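Local coordinates for protein putative oxidoreductase (Thermus thermophilus, PDB 2ISM) that is a putative oxidoreductase with a beta-propeller fold, built from four-stranded antiparallel sheets, at residues G43-I53 / F56-L67. Residues are numbered along the deposited sequence; the frame is centred on the assembly and turned at random.
Sequences GMLIAERPGRI and FREGRLSTYAEL
Tyr-64 and Ile-53 meet at a classic beta bulge, where Ile-53 O takes two backbone N-H groups: Tyr-64 N at 2.8 Å and, longer, Ala-65 N at 3.2 Å. The Tyr-64 side chain starts tight against the same carbonyl, its CB 3.2 Å from Ile-53 O. With CG swung anti to the backbone N (chi1 -179°), the ring runs alongside the Ile-53 side chain, both pointing the same way, and CD2 lies 3.7 Å from Ile-53 CG2. CG and CD1 carry Leu-45 CD2 over one ring face, a CH-pi contact 3.9 Å from the centroid and 21° off the ring normal. At the tip, OH hydrogen-bonds His-112 ND1 on strand 104-112. Ile-53 N closes the bulge with a nearly straight bond to Ala-65 O, and the pairing runs on to Leu-67 N, which reaches Gly-51 O at 2.8 Å. At the other end, Met-44 and Phe-56 form a hydrogen-bonded pair; the bond from Phe-56 N to Met-44 O (2.9 Å) is much straighter than its return partner. Arg-52 turns the NE/NH2 side of its guanidinium to Glu-48, NE to OE1 and NH2 to OE2, both from above the carboxylate plane, at the G1 bulge in which Gly-51 and Arg-52 face Glu-48; Arg-54 adds a second salt bridge to Glu-48. Strands 44-48, 52-57 and 60-66 are consecutive in one four-stranded antiparallel propeller blade, with 33-38 beyond 44-48. Leu-45 and Ile-53 pack on strand 77-82 of one adjoining sheet, while Ile-46, Phe-56 and Leu-61 pack on strand 23-27 of another.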
loop_
_atom_site.group_PDB
_atom_site.type_symbol
_atom_site.label_atom_id
_atom_site.label_comp_id
_atom_site.label_asym_id
_atom_site.label_seq_id
_atom_site.Cartn_x
_atom_site.Cartn_y
_atom_site.Cartn_z
ATOM N N GLY B 43 -14.451 -5.678 14.476
ATOM C CA GLY B 43 -15.117 -4.474 14.939
ATOM C C GLY B 43 -14.196 -3.264 14.928
ATOM O O GLY B 43 -12.993 -3.385 14.708
ATOM N N MET B 44 -14.760 -2.088 15.172
ATOM C CA MET B 44 -13.975 -0.864 15.179
ATOM C C MET B 44 -14.456 0.081 16.275
ATOM O O MET B 44 -15.648 0.381 16.358
ATOM C CB MET B 44 -14.096 -0.176 13.820
ATOM C CG MET B 44 -13.197 1.023 13.620
ATOM S SD MET B 44 -13.483 1.772 11.998
ATOM C CE MET B 44 -13.338 0.336 10.951
ATOM N N LEU B 45 -13.533 0.537 17.120
ATOM C CA LEU B 45 -13.886 1.472 18.180
ATOM C C LEU B 45 -13.593 2.885 17.682
ATOM O O LEU B 45 -12.562 3.142 17.059
ATOM C CB LEU B 45 -13.084 1.176 19.453
ATOM C CG LEU B 45 -13.334 -0.188 20.101
ATOM C CD1 LEU B 45 -12.468 -0.336 21.349
ATOM C CD2 LEU B 45 -14.809 -0.318 20.463
ATOM N N ILE B 46 -14.514 3.796 17.954
ATOM C CA ILE B 46 -14.381 5.175 17.516
ATOM C C ILE B 46 -14.571 6.097 18.709
ATOM O O ILE B 46 -15.618 6.067 19.351
ATOM C CB ILE B 46 -15.469 5.532 16.483
ATOM C CG1 ILE B 46 -15.500 4.489 15.365
ATOM C CG2 ILE B 46 -15.209 6.923 15.920
ATOM C CD1 ILE B 46 -16.731 4.597 14.464
ATOM N N ALA B 47 -13.565 6.911 19.006
ATOM C CA ALA B 47 -13.668 7.844 20.120
ATOM C C ALA B 47 -14.227 9.179 19.638
ATOM O O ALA B 47 -13.633 9.830 18.782
ATOM C CB ALA B 47 -12.295 8.052 20.760
ATOM N N GLU B 48 -15.379 9.574 20.180
ATOM C CA GLU B 48 -16.000 10.853 19.833
ATOM C C GLU B 48 -15.633 11.821 20.953
ATOM O O GLU B 48 -15.830 11.519 22.125
ATOM C CB GLU B 48 -17.518 10.713 19.746
ATOM C CG GLU B 48 -18.010 10.009 18.490
ATOM C CD GLU B 48 -19.524 9.944 18.437
ATOM O OE1 GLU B 48 -20.106 9.157 19.208
ATOM O OE2 GLU B 48 -20.132 10.692 17.643
ATOM N N ARG B 49 -15.112 12.987 20.589
ATOM C CA ARG B 49 -14.673 13.961 21.582
ATOM C C ARG B 49 -15.654 14.302 22.708
ATOM O O ARG B 49 -15.230 14.596 23.829
ATOM C CB ARG B 49 -14.204 15.240 20.886
ATOM C CG ARG B 49 -13.289 16.099 21.759
ATOM C CD ARG B 49 -12.676 17.241 20.970
ATOM N NE ARG B 49 -13.684 18.172 20.472
ATOM C CZ ARG B 49 -13.406 19.260 19.760
ATOM N NH1 ARG B 49 -12.146 19.556 19.458
ATOM N NH2 ARG B 49 -14.384 20.064 19.369
ATOM N N PRO B 50 -16.974 14.288 22.428
ATOM C CA PRO B 50 -17.954 14.601 23.478
ATOM C C PRO B 50 -17.970 13.583 24.623
ATOM O O PRO B 50 -18.669 13.777 25.617
ATOM C CB PRO B 50 -19.277 14.632 22.716
ATOM C CG PRO B 50 -18.864 15.138 21.373
ATOM C CD PRO B 50 -17.611 14.333 21.101
ATOM N N GLY B 51 -17.219 12.491 24.475
ATOM C CA GLY B 51 -17.164 11.500 25.539
ATOM C C GLY B 51 -17.749 10.121 25.287
ATOM O O GLY B 51 -17.949 9.358 26.231
ATOM N N ARG B 52 -18.028 9.787 24.031
ATOM C CA ARG B 52 -18.580 8.473 23.708
ATOM C C ARG B 52 -17.586 7.662 22.896
ATOM O O ARG B 52 -16.951 8.194 21.989
ATOM C CB ARG B 52 -19.854 8.591 22.861
ATOM C CG ARG B 52 -21.002 9.384 23.464
ATOM C CD ARG B 52 -22.185 9.419 22.486
ATOM N NE ARG B 52 -21.886 10.146 21.250
ATOM C CZ ARG B 52 -21.949 11.469 21.120
ATOM N NH1 ARG B 52 -22.309 12.223 22.151
ATOM N NH2 ARG B 52 -21.649 12.042 19.959
ATOM N N ILE B 53 -17.447 6.382 23.231
ATOM C CA ILE B 53 -16.596 5.477 22.463
ATOM C C ILE B 53 -17.623 4.616 21.739
ATOM O O ILE B 53 -18.380 3.876 22.375
ATOM C CB ILE B 53 -15.737 4.558 23.350
ATOM C CG1 ILE B 53 -14.705 5.386 24.122
ATOM C CG2 ILE B 53 -15.049 3.500 22.485
ATOM C CD1 ILE B 53 -13.803 4.567 25.030
ATOM N N PHE B 56 -18.463 0.127 15.878
ATOM C CA PHE B 56 -19.066 -0.075 14.571
ATOM C C PHE B 56 -18.744 -1.517 14.213
ATOM O O PHE B 56 -17.574 -1.910 14.165
ATOM C CB PHE B 56 -18.478 0.867 13.526
ATOM C CG PHE B 56 -19.173 0.790 12.197
ATOM C CD1 PHE B 56 -20.500 1.191 12.071
ATOM C CD2 PHE B 56 -18.516 0.285 11.081
ATOM C CE1 PHE B 56 -21.165 1.087 10.851
ATOM C CE2 PHE B 56 -19.168 0.175 9.857
ATOM C CZ PHE B 56 -20.499 0.577 9.741
ATOM N N ARG B 57 -19.785 -2.305 13.980
ATOM C CA ARG B 57 -19.611 -3.714 13.668
ATOM C C ARG B 57 -20.791 -4.210 12.846
ATOM O O ARG B 57 -21.945 -3.957 13.189
ATOM C CB ARG B 57 -19.522 -4.507 14.972
ATOM C CG ARG B 57 -19.132 -5.962 14.821
ATOM C CD ARG B 57 -19.411 -6.717 16.113
ATOM N NE ARG B 57 -18.886 -8.079 16.086
ATOM C CZ ARG B 57 -19.212 -9.021 16.965
ATOM N NH1 ARG B 57 -20.068 -8.752 17.943
ATOM N NH2 ARG B 57 -18.680 -10.233 16.871
ATOM N N GLU B 58 -20.497 -4.909 11.758
ATOM C CA GLU B 58 -21.544 -5.446 10.897
ATOM C C GLU B 58 -22.575 -4.387 10.516
ATOM O O GLU B 58 -23.781 -4.607 10.634
ATOM C CB GLU B 58 -22.231 -6.621 11.597
ATOM C CG GLU B 58 -21.360 -7.864 11.716
ATOM C CD GLU B 58 -21.932 -8.888 12.675
ATOM O OE1 GLU B 58 -23.164 -8.878 12.891
ATOM O OE2 GLU B 58 -21.154 -9.711 13.204
ATOM N N GLY B 59 -22.089 -3.235 10.072
ATOM C CA GLY B 59 -22.970 -2.160 9.657
ATOM C C GLY B 59 -23.802 -1.487 10.734
ATOM O O GLY B 59 -24.703 -0.708 10.412
ATOM N N ARG B 60 -23.515 -1.765 12.004
ATOM C CA ARG B 60 -24.277 -1.147 13.086
ATOM C C ARG B 60 -23.413 -0.358 14.061
ATOM O O ARG B 60 -22.328 -0.797 14.449
ATOM C CB ARG B 60 -25.077 -2.205 13.854
ATOM C CG ARG B 60 -25.991 -1.617 14.932
ATOM C CD ARG B 60 -27.318 -2.360 14.999
ATOM N NE ARG B 60 -27.227 -3.630 15.710
ATOM C CZ ARG B 60 -27.970 -4.696 15.431
ATOM N NH1 ARG B 60 -28.860 -4.654 14.448
ATOM N NH2 ARG B 60 -27.828 -5.803 16.143
ATOM N N LEU B 61 -23.905 0.815 14.449
ATOM C CA LEU B 61 -23.206 1.674 15.392
ATOM C C LEU B 61 -23.845 1.547 16.762
ATOM O O LEU B 61 -25.059 1.696 16.904
ATOM C CB LEU B 61 -23.283 3.141 14.962
ATOM C CG LEU B 61 -22.068 3.828 14.343
ATOM C CD1 LEU B 61 -22.352 5.330 14.262
ATOM C CD2 LEU B 61 -20.824 3.571 15.186
ATOM N N SER B 62 -23.026 1.276 17.771
ATOM C CA SER B 62 -23.521 1.152 19.133
ATOM C C SER B 62 -22.580 1.906 20.059
ATOM O O SER B 62 -21.534 2.397 19.625
ATOM C CB SER B 62 -23.586 -0.319 19.546
ATOM O OG SER B 62 -22.298 -0.901 19.585
ATOM N N THR B 63 -22.958 2.011 21.329
ATOM C CA THR B 63 -22.120 2.693 22.303
ATOM C C THR B 63 -21.333 1.667 23.111
ATOM O O THR B 63 -21.904 0.857 23.846
ATOM C CB THR B 63 -22.955 3.565 23.253
ATOM O OG1 THR B 63 -23.613 4.590 22.498
ATOM C CG2 THR B 63 -22.061 4.214 24.303
ATOM N N TYR B 64 -20.017 1.700 22.950
ATOM C CA TYR B 64 -19.124 0.786 23.648
ATOM C C TYR B 64 -18.989 1.244 25.093
ATOM O O TYR B 64 -18.997 0.435 26.024
ATOM C CB TYR B 64 -17.751 0.794 22.972
ATOM C CG TYR B 64 -16.745 -0.133 23.606
ATOM C CD1 TYR B 64 -16.811 -1.513 23.408
ATOM C CD2 TYR B 64 -15.718 0.369 24.403
ATOM C CE1 TYR B 64 -15.876 -2.367 23.990
ATOM C CE2 TYR B 64 -14.782 -0.472 24.988
ATOM C CZ TYR B 64 -14.862 -1.837 24.779
ATOM O OH TYR B 64 -13.925 -2.668 25.354
ATOM N N ALA B 65 -18.861 2.554 25.273
ATOM C CA ALA B 65 -18.732 3.131 26.600
ATOM C C ALA B 65 -18.996 4.625 26.567
ATOM O O ALA B 65 -18.844 5.284 25.536
ATOM C CB ALA B 65 -17.338 2.872 27.151
ATOM N N GLU B 66 -19.417 5.158 27.702
ATOM C CA GLU B 66 -19.651 6.583 27.802
ATOM C C GLU B 66 -18.792 7.047 28.965
ATOM O O GLU B 66 -18.861 6.482 30.057
ATOM C CB GLU B 66 -21.125 6.878 28.071
ATOM C CG GLU B 66 -21.490 8.337 27.871
ATOM C CD GLU B 66 -22.986 8.558 27.789
ATOM O OE1 GLU B 66 -23.638 7.906 26.943
ATOM O OE2 GLU B 66 -23.510 9.385 28.566
ATOM N N LEU B 67 -17.965 8.057 28.724
ATOM C CA LEU B 67 -17.089 8.581 29.763
ATOM C C LEU B 67 -17.355 10.058 30.003
ATOM O O LEU B 67 -17.603 10.815 29.066
ATOM C CB LEU B 67 -15.621 8.392 29.364
ATOM C CG LEU B 67 -15.127 6.961 29.135
ATOM C CD1 LEU B 67 -13.733 6.989 28.530
ATOM C CD2 LEU B 67 -15.122 6.204 30.450
HETATM O O HOH W 1 -19.226 13.748 28.944
#